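Local structure of halogenase PltM (Pseudomonas fluorescens, 6BZN) at residues A[253-258]-A[300-305]; A[110-115]-A[248-253]; A[125-130]-A[408-413]; A[220-225]-A[274-279]. The protein halogenates phenolic substrates, accepting chloride, bromide and iodide, and is a flavoprotein that binds FAD. One frame throughout, in Å; residues are numbered along the deposited sequence.

Overall arrangement
Along the chain, strand 109-114 and strand 126-131 come first, then strands 215-223, 248-253, 256-262 and 273-281, all members of one mixed seven-stranded sheet. Interaction 2 closes a loop of 132 residues by pairing strand 109-114 with strand 248-253. Interaction 4 pairs strands 215-223 and 273-281, and its loop crosses that of interaction 2. Interaction 1, which opens at F253 where interaction 2 ends, crosses interaction 4 and brings the residues around the end of helix 291-301 against the sheet. Interaction 3 spans 277 residues, crosses interaction 2, encloses interactions 1 and 4, and sets helix 410-441 against edge strand 126-131.

Interaction 1: A[253-258]-A[300-305]; sequences FEEGWL and KKYPAI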
# COMPACT_ATOMS: atom_id res chain seq x y z
N PHE A 253 11.51 -15.53 -4.76
CA PHE A 253 12.68 -16.38 -4.72
C PHE A 253 13.45 -16.01 -3.46
O PHE A 253 13.11 -15.03 -2.81
CB PHE A 253 13.52 -16.21 -6.00
CG PHE A 253 13.62 -14.78 -6.45
CD1 PHE A 253 14.60 -13.96 -5.94
CD2 PHE A 253 12.71 -14.26 -7.37
CE1 PHE A 253 14.69 -12.63 -6.34
CE2 PHE A 253 12.78 -12.94 -7.75
CZ PHE A 253 13.77 -12.12 -7.23
N GLU A 254 14.47 -16.78 -3.12
CA GLU A 254 15.08 -16.66 -1.79
C GLU A 254 15.49 -15.23 -1.37
O GLU A 254 15.27 -14.85 -0.24
CB GLU A 254 16.29 -17.60 -1.65
CG GLU A 254 16.76 -17.70 -0.20
CD GLU A 254 18.05 -18.45 -0.03
OE1 GLU A 254 18.75 -18.13 0.96
OE2 GLU A 254 18.35 -19.34 -0.87
N GLU A 255 16.07 -14.47 -2.29
CA GLU A 255 16.69 -13.18 -1.98
C GLU A 255 15.82 -11.97 -2.30
O GLU A 255 16.23 -10.83 -2.10
CB GLU A 255 18.07 -13.03 -2.66
CG GLU A 255 18.08 -12.84 -4.17
CD GLU A 255 18.03 -14.13 -4.98
OE1 GLU A 255 17.73 -15.20 -4.42
OE2 GLU A 255 18.29 -14.07 -6.20
N GLY A 256 14.61 -12.21 -2.81
CA GLY A 256 13.80 -11.11 -3.29
C GLY A 256 12.57 -11.50 -4.06
O GLY A 256 12.13 -12.64 -4.05
N TRP A 257 12.02 -10.51 -4.74
CA TRP A 257 10.84 -10.73 -5.56
C TRP A 257 10.70 -9.69 -6.66
O TRP A 257 11.33 -8.62 -6.61
CB TRP A 257 9.59 -10.78 -4.69
CG TRP A 257 9.11 -9.48 -4.12
CD1 TRP A 257 9.64 -8.78 -3.06
CD2 TRP A 257 7.96 -8.74 -4.56
NE1 TRP A 257 8.88 -7.66 -2.82
CE2 TRP A 257 7.85 -7.61 -3.72
CE3 TRP A 257 7.02 -8.92 -5.58
CZ2 TRP A 257 6.83 -6.66 -3.89
CZ3 TRP A 257 6.01 -8.00 -5.73
CH2 TRP A 257 5.92 -6.87 -4.89
N LEU A 258 9.89 -10.03 -7.65
CA LEU A 258 9.61 -9.16 -8.78
C LEU A 258 8.10 -9.13 -9.04
O LEU A 258 7.42 -10.17 -9.01
CB LEU A 258 10.39 -9.62 -10.02
CG LEU A 258 10.12 -8.94 -11.38
CD1 LEU A 258 11.35 -8.97 -12.29
CD2 LEU A 258 8.94 -9.58 -12.11
N LYS A 300 18.77 -14.03 -15.92
CA LYS A 300 19.70 -15.16 -16.14
C LYS A 300 19.58 -16.16 -14.98
O LYS A 300 19.54 -17.36 -15.19
CB LYS A 300 21.12 -14.61 -16.26
CG LYS A 300 22.19 -15.53 -16.81
CD LYS A 300 23.54 -14.81 -16.77
CE LYS A 300 24.51 -15.27 -17.84
NZ LYS A 300 25.16 -16.55 -17.48
N LYS A 301 19.50 -15.63 -13.76
CA LYS A 301 19.29 -16.43 -12.54
C LYS A 301 17.95 -17.19 -12.58
O LYS A 301 17.87 -18.34 -12.16
CB LYS A 301 19.32 -15.50 -11.32
CG LYS A 301 19.95 -16.00 -10.04
CD LYS A 301 20.28 -14.80 -9.13
CE LYS A 301 20.96 -15.19 -7.83
NZ LYS A 301 21.47 -14.04 -7.01
N TYR A 302 16.91 -16.53 -13.09
CA TYR A 302 15.53 -17.04 -13.10
C TYR A 302 14.92 -16.96 -14.50
O TYR A 302 14.07 -16.11 -14.77
CB TYR A 302 14.67 -16.23 -12.11
CG TYR A 302 15.23 -16.26 -10.71
CD1 TYR A 302 15.21 -17.44 -9.97
CD2 TYR A 302 15.80 -15.13 -10.13
CE1 TYR A 302 15.74 -17.49 -8.69
CE2 TYR A 302 16.33 -15.17 -8.84
CZ TYR A 302 16.31 -16.36 -8.13
OH TYR A 302 16.83 -16.44 -6.86
N PRO A 303 15.36 -17.85 -15.42
CA PRO A 303 14.89 -17.81 -16.81
C PRO A 303 13.38 -17.86 -16.98
O PRO A 303 12.87 -17.32 -17.96
CB PRO A 303 15.52 -19.04 -17.47
CG PRO A 303 16.36 -19.70 -16.46
CD PRO A 303 16.33 -18.93 -15.17
N ALA A 304 12.67 -18.51 -16.06
CA ALA A 304 11.20 -18.50 -16.09
C ALA A 304 10.67 -17.06 -16.06
O ALA A 304 9.83 -16.70 -16.88
CB ALA A 304 10.61 -19.28 -14.93
N ILE A 305 11.19 -16.25 -15.15
CA ILE A 305 10.81 -14.84 -15.07
C ILE A 305 11.14 -14.14 -16.41
O ILE A 305 10.34 -13.34 -16.92
CB ILE A 305 11.50 -14.14 -13.87
CG1 ILE A 305 11.08 -14.79 -12.54
CG2 ILE A 305 11.15 -12.66 -13.84
CD1 ILE A 305 11.82 -14.27 -11.32
O HOH W 1 20.03 -11.93 -7.01
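K301, in the last turn of helix 291-301, reaches E255 with a chain extended beyond CG; its NZ forms a salt bridge to E255 OE2 at 3.3 Å. The bond is weak by itself, but a water accepts from NZ and donates to the same OE2, and Y285 adds a cation-pi contact to K301. Y302, between helix 291-301 and helix 303-306, turns its phenol toward the same carboxylate: OH is 2.9 Å from both E255 OE1 and E255 OE2, two weak alternatives for one proton. E255 OE2 lies at the edge of the phenol ring, in its plane. One face of that ring makes an offset stack with F253, centroids 4.4 Å apart and planes at 27°, while K301 CG covers the opposite face. F253 holds CG between its backbone N and carbonyl carbon (chi1 41°), which lays the other face of its ring over G256 O, within the type I turn 253-256. An alanine here is likely to leave the Y302 ring without its stacking partner and a gap beside I305. I305 follows in helix 303-306, placing CD1 3.9 Å from F253 CE2 and CG2 4.0 Å from L258 CD1. Aromatic and aliphatic packing thus adjoins a buried carboxylate served by an ammonium, a phenol and a water, a setting that would probably keep E255 ionised.

Interaction 2: A[110-115]-A[248-253]; sequences FSFAWH and TLHHIF
H250 packs against F112 and F110 in an aromatic cluster on parallel strands 110-114 and 248-253 of the mixed sheet. One face of its imidazole makes an offset stack with F112, centroids 4.3 Å apart and planes at 23°; its edge points at the face of F110, where H250 CE1 stands 3.8 Å from F110 CG. The W257 ring also meets this imidazole. S111 O meets the H250 ring at its edge, in plane, accepting from ND1 at 2.9 Å. The backbone N of H250 reaches S111 O from the opposite face of the carbonyl plane, so one residue gives this oxygen two donors. CG of H250 is anti to its carbonyl carbon (chi1 -56°), a setting that brings the ring alongside F112. A leucine in its place would probably deprive S111 O of its second donor and F112 of its flat partner. The regular parallel pairing continues through A113 N to H250 O, I252 N to A113 O and H115 N to I252 O. T248 CB packs 3.5 Å from F110 CD1, and T248 OG1 bonds to H137; T248 lies near A65 and F110 near S351, residues seen to bind FAD. On the face of S111 and A113, the H251 ring is met by H115 from the strand end: H115 ND1 bonds to S121, and H115 NE2 and H251 ND1 are 3.0 Å apart in a hydrogen bond that either could donate.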
# COMPACT_ATOMS: atom_id res chain seq x y z
N PHE A 110 -4.13 -11.46 -5.89
CA PHE A 110 -2.67 -11.53 -5.81
C PHE A 110 -2.27 -12.95 -6.19
O PHE A 110 -2.88 -13.90 -5.72
CB PHE A 110 -2.17 -11.24 -4.39
CG PHE A 110 -2.13 -9.76 -3.98
CD1 PHE A 110 -2.34 -8.71 -4.88
CD2 PHE A 110 -1.79 -9.43 -2.67
CE1 PHE A 110 -2.25 -7.38 -4.46
CE2 PHE A 110 -1.73 -8.10 -2.24
CZ PHE A 110 -1.95 -7.08 -3.14
N SER A 111 -1.26 -13.10 -7.05
CA SER A 111 -0.72 -14.40 -7.38
C SER A 111 0.77 -14.42 -7.07
O SER A 111 1.46 -13.39 -7.16
CB SER A 111 -0.97 -14.76 -8.84
OG SER A 111 -0.35 -13.83 -9.70
N PHE A 112 1.25 -15.61 -6.70
CA PHE A 112 2.63 -15.80 -6.29
C PHE A 112 3.18 -17.02 -6.99
O PHE A 112 2.58 -18.08 -6.88
CB PHE A 112 2.72 -15.98 -4.77
CG PHE A 112 2.16 -14.82 -3.99
CD1 PHE A 112 0.80 -14.75 -3.71
CD2 PHE A 112 2.97 -13.77 -3.59
CE1 PHE A 112 0.27 -13.67 -3.02
CE2 PHE A 112 2.45 -12.68 -2.90
CZ PHE A 112 1.10 -12.63 -2.60
N ALA A 113 4.30 -16.88 -7.71
CA ALA A 113 4.98 -17.99 -8.36
C ALA A 113 6.40 -18.04 -7.84
O ALA A 113 7.10 -17.02 -7.85
CB ALA A 113 4.98 -17.80 -9.86
N TRP A 114 6.81 -19.21 -7.35
CA TRP A 114 8.10 -19.38 -6.66
C TRP A 114 9.14 -19.97 -7.61
O TRP A 114 8.81 -20.77 -8.51
CB TRP A 114 7.91 -20.26 -5.42
CG TRP A 114 9.15 -20.50 -4.61
CD1 TRP A 114 9.64 -19.73 -3.59
CD2 TRP A 114 10.06 -21.59 -4.75
NE1 TRP A 114 10.80 -20.28 -3.09
CE2 TRP A 114 11.07 -21.43 -3.78
CE3 TRP A 114 10.11 -22.70 -5.60
CZ2 TRP A 114 12.12 -22.33 -3.63
CZ3 TRP A 114 11.16 -23.61 -5.46
CH2 TRP A 114 12.15 -23.41 -4.48
N HIS A 115 10.38 -19.56 -7.42
CA HIS A 115 11.51 -19.97 -8.26
C HIS A 115 12.74 -20.19 -7.43
O HIS A 115 12.82 -19.70 -6.30
CB HIS A 115 11.85 -18.90 -9.28
CG HIS A 115 10.66 -18.41 -10.02
ND1 HIS A 115 10.23 -18.99 -11.19
CD2 HIS A 115 9.77 -17.44 -9.72
CE1 HIS A 115 9.14 -18.37 -11.60
NE2 HIS A 115 8.84 -17.44 -10.72
N THR A 248 -2.17 -9.15 -9.68
CA THR A 248 -0.86 -8.66 -9.26
C THR A 248 0.03 -9.88 -9.04
O THR A 248 -0.13 -10.60 -8.07
CB THR A 248 -0.99 -7.89 -7.95
OG1 THR A 248 -2.03 -6.92 -8.09
CG2 THR A 248 0.33 -7.22 -7.56
N LEU A 249 0.96 -10.08 -9.96
CA LEU A 249 1.78 -11.27 -9.98
C LEU A 249 3.10 -10.99 -9.28
O LEU A 249 3.78 -10.00 -9.61
CB LEU A 249 2.00 -11.71 -11.43
CG LEU A 249 3.07 -12.72 -11.78
CD1 LEU A 249 2.89 -14.01 -11.00
CD2 LEU A 249 3.01 -12.97 -13.28
N HIS A 250 3.43 -11.86 -8.32
CA HIS A 250 4.64 -11.77 -7.52
C HIS A 250 5.49 -12.99 -7.84
O HIS A 250 5.09 -14.12 -7.52
CB HIS A 250 4.29 -11.82 -6.03
CG HIS A 250 3.32 -10.78 -5.57
ND1 HIS A 250 1.99 -10.78 -5.92
CD2 HIS A 250 3.48 -9.72 -4.73
CE1 HIS A 250 1.38 -9.76 -5.35
NE2 HIS A 250 2.27 -9.10 -4.62
N HIS A 251 6.64 -12.79 -8.49
CA HIS A 251 7.61 -13.86 -8.68
C HIS A 251 8.55 -13.79 -7.50
O HIS A 251 9.23 -12.78 -7.32
CB HIS A 251 8.39 -13.65 -9.96
CG HIS A 251 7.60 -13.92 -11.18
ND1 HIS A 251 7.11 -15.17 -11.49
CD2 HIS A 251 7.21 -13.11 -12.19
CE1 HIS A 251 6.45 -15.12 -12.63
NE2 HIS A 251 6.51 -13.88 -13.08
N ILE A 252 8.56 -14.85 -6.68
CA ILE A 252 9.29 -14.83 -5.42
C ILE A 252 10.43 -15.84 -5.47
O ILE A 252 10.35 -16.88 -6.15
CB ILE A 252 8.35 -15.05 -4.21
CG1 ILE A 252 7.58 -16.38 -4.32
CG2 ILE A 252 7.36 -13.90 -4.12
CD1 ILE A 252 6.86 -16.81 -3.06
N PHE A 253 11.51 -15.53 -4.76
CA PHE A 253 12.68 -16.38 -4.72
C PHE A 253 13.45 -16.01 -3.46
O PHE A 253 13.11 -15.03 -2.81
CB PHE A 253 13.52 -16.21 -6.00
CG PHE A 253 13.62 -14.78 -6.45
CD1 PHE A 253 14.60 -13.96 -5.94
CD2 PHE A 253 12.71 -14.26 -7.37
CE1 PHE A 253 14.69 -12.63 -6.34
CE2 PHE A 253 12.78 -12.94 -7.75
CZ PHE A 253 13.77 -12.12 -7.23

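Interaction 3: A[125-130]-A[408-413]; sequences HLVAPP and SDFHLW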
# COMPACT_ATOMS: atom_id res chain seq x y z
N HIS A 125 4.12 -24.48 -8.42
CA HIS A 125 4.60 -23.67 -7.29
C HIS A 125 3.97 -22.29 -7.34
O HIS A 125 4.69 -21.27 -7.36
CB HIS A 125 6.13 -23.59 -7.30
CG HIS A 125 6.80 -24.90 -7.05
ND1 HIS A 125 8.12 -25.14 -7.37
CD2 HIS A 125 6.32 -26.06 -6.52
CE1 HIS A 125 8.43 -26.38 -7.04
NE2 HIS A 125 7.36 -26.95 -6.51
N LEU A 126 2.63 -22.28 -7.34
CA LEU A 126 1.78 -21.09 -7.43
C LEU A 126 0.71 -21.09 -6.33
O LEU A 126 0.16 -22.14 -6.00
CB LEU A 126 1.02 -21.06 -8.76
CG LEU A 126 1.62 -20.38 -9.98
CD1 LEU A 126 3.03 -20.88 -10.24
CD2 LEU A 126 0.72 -20.63 -11.19
N VAL A 127 0.41 -19.92 -5.79
CA VAL A 127 -0.81 -19.71 -5.02
C VAL A 127 -1.46 -18.43 -5.54
O VAL A 127 -0.76 -17.48 -5.91
CB VAL A 127 -0.61 -19.64 -3.48
CG1 VAL A 127 -0.14 -20.98 -2.93
CG2 VAL A 127 0.36 -18.54 -3.06
N ALA A 128 -2.79 -18.41 -5.57
CA ALA A 128 -3.52 -17.24 -6.02
C ALA A 128 -4.93 -17.27 -5.47
O ALA A 128 -5.80 -17.89 -6.06
CB ALA A 128 -3.53 -17.16 -7.55
N PRO A 129 -5.16 -16.62 -4.32
CA PRO A 129 -6.53 -16.58 -3.79
C PRO A 129 -7.33 -15.50 -4.50
O PRO A 129 -6.98 -14.34 -4.39
CB PRO A 129 -6.33 -16.27 -2.31
CG PRO A 129 -4.98 -15.63 -2.19
CD PRO A 129 -4.18 -16.01 -3.40
N PRO A 130 -8.40 -15.86 -5.23
CA PRO A 130 -9.08 -14.84 -6.02
C PRO A 130 -10.03 -13.93 -5.24
O PRO A 130 -10.54 -14.31 -4.17
CB PRO A 130 -9.86 -15.65 -7.07
CG PRO A 130 -9.97 -17.01 -6.54
CD PRO A 130 -8.97 -17.21 -5.46
N SER A 408 12.03 -18.55 0.92
CA SER A 408 13.07 -19.59 0.75
C SER A 408 12.57 -20.93 0.19
O SER A 408 13.38 -21.71 -0.26
CB SER A 408 13.79 -19.88 2.07
OG SER A 408 12.87 -20.32 3.06
N ASP A 409 11.28 -21.20 0.25
CA ASP A 409 10.75 -22.52 -0.11
C ASP A 409 9.27 -22.40 -0.49
O ASP A 409 8.51 -21.71 0.20
CB ASP A 409 10.92 -23.46 1.09
CG ASP A 409 10.32 -24.83 0.85
OD1 ASP A 409 10.90 -25.59 0.07
OD2 ASP A 409 9.28 -25.13 1.46
N PHE A 410 8.85 -23.05 -1.58
CA PHE A 410 7.46 -22.89 -1.99
C PHE A 410 6.47 -23.42 -0.96
O PHE A 410 5.49 -22.75 -0.66
CB PHE A 410 7.14 -23.53 -3.34
CG PHE A 410 5.67 -23.51 -3.62
CD1 PHE A 410 5.04 -22.30 -3.91
CD2 PHE A 410 4.89 -24.65 -3.43
CE1 PHE A 410 3.67 -22.24 -4.09
CE2 PHE A 410 3.51 -24.59 -3.60
CZ PHE A 410 2.91 -23.40 -3.93
N HIS A 411 6.70 -24.63 -0.44
CA HIS A 411 5.77 -25.20 0.54
C HIS A 411 5.63 -24.27 1.76
O HIS A 411 4.51 -24.00 2.22
CB HIS A 411 6.17 -26.63 0.97
CG HIS A 411 5.26 -27.23 1.98
ND1 HIS A 411 3.94 -27.56 1.70
CD2 HIS A 411 5.45 -27.55 3.29
CE1 HIS A 411 3.37 -28.05 2.78
NE2 HIS A 411 4.25 -28.05 3.76
N LEU A 412 6.75 -23.73 2.23
CA LEU A 412 6.74 -22.77 3.34
C LEU A 412 5.93 -21.53 2.95
O LEU A 412 5.07 -21.08 3.73
CB LEU A 412 8.17 -22.41 3.75
CG LEU A 412 8.36 -21.36 4.86
CD1 LEU A 412 7.62 -21.74 6.12
CD2 LEU A 412 9.84 -21.18 5.12
N TRP A 413 6.17 -21.01 1.75
CA TRP A 413 5.39 -19.86 1.27
C TRP A 413 3.90 -20.20 1.26
O TRP A 413 3.08 -19.41 1.73
CB TRP A 413 5.83 -19.37 -0.12
CG TRP A 413 4.95 -18.27 -0.53
CD1 TRP A 413 3.89 -18.34 -1.38
CD2 TRP A 413 4.97 -16.95 -0.01
NE1 TRP A 413 3.27 -17.12 -1.45
CE2 TRP A 413 3.91 -16.25 -0.62
CE3 TRP A 413 5.79 -16.28 0.90
CZ2 TRP A 413 3.66 -14.90 -0.35
CZ3 TRP A 413 5.55 -14.94 1.16
CH2 TRP A 413 4.49 -14.26 0.54
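H125 and F410 bring the two backbones nearest, CA to CA 6.1 Å, where residues 125-130 enter an edge strand and residues 408-413 begin helix 410-441. The separation widens to 8.8 Å between the CA atoms of V127 and W413. D409 is the N-cap of this helix: its OD2 accepts from L412 N at 3.0 Å, a capping bond that joins the backbone bond from W413 N to D409 O in shaping the first turn. No hydrogen bond crosses between the segments, and the contact rests on rings, methyls and the main chain of H125 and L126. F410 has CG anti to its backbone N (chi1 172°), which carries its ring over the peptide entering the strand. H125 CA stands 3.5 Å above the ring centroid, only 8° off the normal, a CH-pi contact made with the main chain. In return F410 CB lies over one face of the H125 imidazole; the two rings are nearly parallel but slid apart, so they barely overlap. The arrangement joins a helix start to an outer strand of the mixed sheet: strand 126-131 has strand 109-114 as its antiparallel neighbour, and F410 also touches W114 there. Further along, V127 splits its two methyls between the aromatics. CG1 packs 4.0 Å from F410 CZ, whereas CG2 meets the edge of the W413 indole, 3.6 Å from NE1 and near the ring plane. The same indole meets the rings of F112, F407 and W416, and V127 is touched as well by N414 and H417 of the helix.

Interaction 4: A[220-225]-A[274-279]; sequences THMLNV and CSIGFQ
M222 and C274 form an antiparallel hydrogen-bonded pair, with M222 N to C274 O and C274 N to M222 O both at 2.8 Å. T220 and I276 form a second such pair, its two bonds each 2.9 Å between N of one residue and O of the other. H221 and S275 make the non-hydrogen-bonded pair between them, where H221 CA also directs a CH contact at C274 O. The side chains divide by face. On the face of M222, C274 and I276, the methionine is extended beyond CG and crosses the isoleucine at about a right angle, setting SD 4.0 Å from I276 CG1. V225, just past the strand end, folds back against C274 and I276: its CG2 lies 3.8 Å from C274 CB, and its CG1 approaches I276 CD1. On the other face the H221 imidazole reaches S275 obliquely, CD2 standing 3.6 Å from S275 CB. The polar ends of this pair are positioned by one carboxylate: E64 takes a hydrogen bond with H221 NE2 through OE2 and another with S275 OG through OE1, while W259 NE1 also bonds to that serine oxygen. F60 and F263 meet the imidazole edge-to-face, and farther out strand 313-321 flanks residues 220-223, its N314 bonding to T220 OG1. Such antiparallel pairing belongs to the large mixed sheet of this flavin-dependent halogenase, here close to V62, a residue seen to bind FAD.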
# COMPACT_ATOMS: atom_id res chain seq x y z
N THR A 220 10.16 0.32 -12.94
CA THR A 220 9.95 1.01 -14.20
C THR A 220 8.61 0.57 -14.81
O THR A 220 7.90 -0.28 -14.24
CB THR A 220 11.12 0.74 -15.19
OG1 THR A 220 11.04 1.66 -16.28
CG2 THR A 220 11.09 -0.69 -15.75
N HIS A 221 8.29 1.14 -15.96
CA HIS A 221 7.18 0.69 -16.77
C HIS A 221 7.70 0.22 -18.13
O HIS A 221 8.59 0.84 -18.70
CB HIS A 221 6.17 1.82 -16.99
CG HIS A 221 5.32 2.14 -15.79
ND1 HIS A 221 4.42 3.18 -15.80
CD2 HIS A 221 5.24 1.57 -14.57
CE1 HIS A 221 3.79 3.22 -14.64
NE2 HIS A 221 4.26 2.25 -13.88
N MET A 222 7.09 -0.85 -18.64
CA MET A 222 7.53 -1.48 -19.88
C MET A 222 6.41 -1.73 -20.86
O MET A 222 5.25 -1.91 -20.48
CB MET A 222 8.23 -2.81 -19.61
CG MET A 222 9.44 -2.72 -18.70
SD MET A 222 10.33 -4.28 -18.76
CE MET A 222 11.56 -3.99 -17.50
N LEU A 223 6.79 -1.77 -22.14
CA LEU A 223 5.92 -2.21 -23.22
C LEU A 223 6.21 -3.64 -23.60
O LEU A 223 7.33 -4.12 -23.43
CB LEU A 223 6.17 -1.38 -24.48
CG LEU A 223 5.78 0.08 -24.40
CD1 LEU A 223 6.57 0.89 -25.42
CD2 LEU A 223 4.28 0.17 -24.63
N ASN A 224 5.21 -4.28 -24.19
CA ASN A 224 5.32 -5.64 -24.73
C ASN A 224 5.79 -6.68 -23.72
O ASN A 224 6.55 -7.59 -24.07
CB ASN A 224 6.23 -5.63 -25.99
CG ASN A 224 5.55 -4.99 -27.18
OD1 ASN A 224 4.33 -4.94 -27.25
ND2 ASN A 224 6.34 -4.50 -28.13
N VAL A 225 5.32 -6.56 -22.48
CA VAL A 225 5.55 -7.58 -21.49
C VAL A 225 4.53 -8.69 -21.71
O VAL A 225 3.32 -8.45 -21.64
CB VAL A 225 5.44 -7.05 -20.05
CG1 VAL A 225 5.69 -8.18 -19.06
CG2 VAL A 225 6.43 -5.92 -19.82
N CYS A 274 3.08 -2.06 -18.66
CA CYS A 274 3.10 -2.95 -17.54
C CYS A 274 4.15 -2.47 -16.54
O CYS A 274 5.30 -2.17 -16.89
CB CYS A 274 3.41 -4.36 -18.04
SG CYS A 274 3.45 -5.64 -16.77
N SER A 275 3.75 -2.39 -15.28
CA SER A 275 4.67 -1.99 -14.23
C SER A 275 5.51 -3.17 -13.79
O SER A 275 4.98 -4.28 -13.60
CB SER A 275 3.91 -1.38 -13.06
OG SER A 275 4.80 -0.99 -12.04
N ILE A 276 6.81 -2.94 -13.63
CA ILE A 276 7.77 -3.97 -13.25
C ILE A 276 8.64 -3.40 -12.13
O ILE A 276 9.21 -2.31 -12.27
CB ILE A 276 8.68 -4.37 -14.44
CG1 ILE A 276 7.86 -4.86 -15.65
CG2 ILE A 276 9.70 -5.42 -14.00
CD1 ILE A 276 7.02 -6.12 -15.47
N GLY A 277 8.73 -4.12 -11.02
CA GLY A 277 9.60 -3.73 -9.91
C GLY A 277 10.26 -4.96 -9.34
O GLY A 277 9.60 -5.97 -9.16
N PHE A 278 11.56 -4.90 -9.09
CA PHE A 278 12.22 -6.01 -8.39
C PHE A 278 12.95 -5.53 -7.16
O PHE A 278 13.55 -4.44 -7.15
CB PHE A 278 13.09 -6.91 -9.31
CG PHE A 278 14.26 -6.23 -9.97
CD1 PHE A 278 14.09 -5.50 -11.15
CD2 PHE A 278 15.54 -6.41 -9.47
CE1 PHE A 278 15.17 -4.90 -11.77
CE2 PHE A 278 16.63 -5.82 -10.11
CZ PHE A 278 16.45 -5.07 -11.26
N GLN A 279 12.83 -6.34 -6.10
CA GLN A 279 13.27 -5.98 -4.76
C GLN A 279 14.20 -7.03 -4.24
O GLN A 279 13.95 -8.23 -4.44
CB GLN A 279 12.09 -5.90 -3.79
CG GLN A 279 11.14 -4.72 -3.98
CD GLN A 279 10.47 -4.66 -5.34
OE1 GLN A 279 10.65 -3.70 -6.09
NE2 GLN A 279 9.71 -5.69 -5.68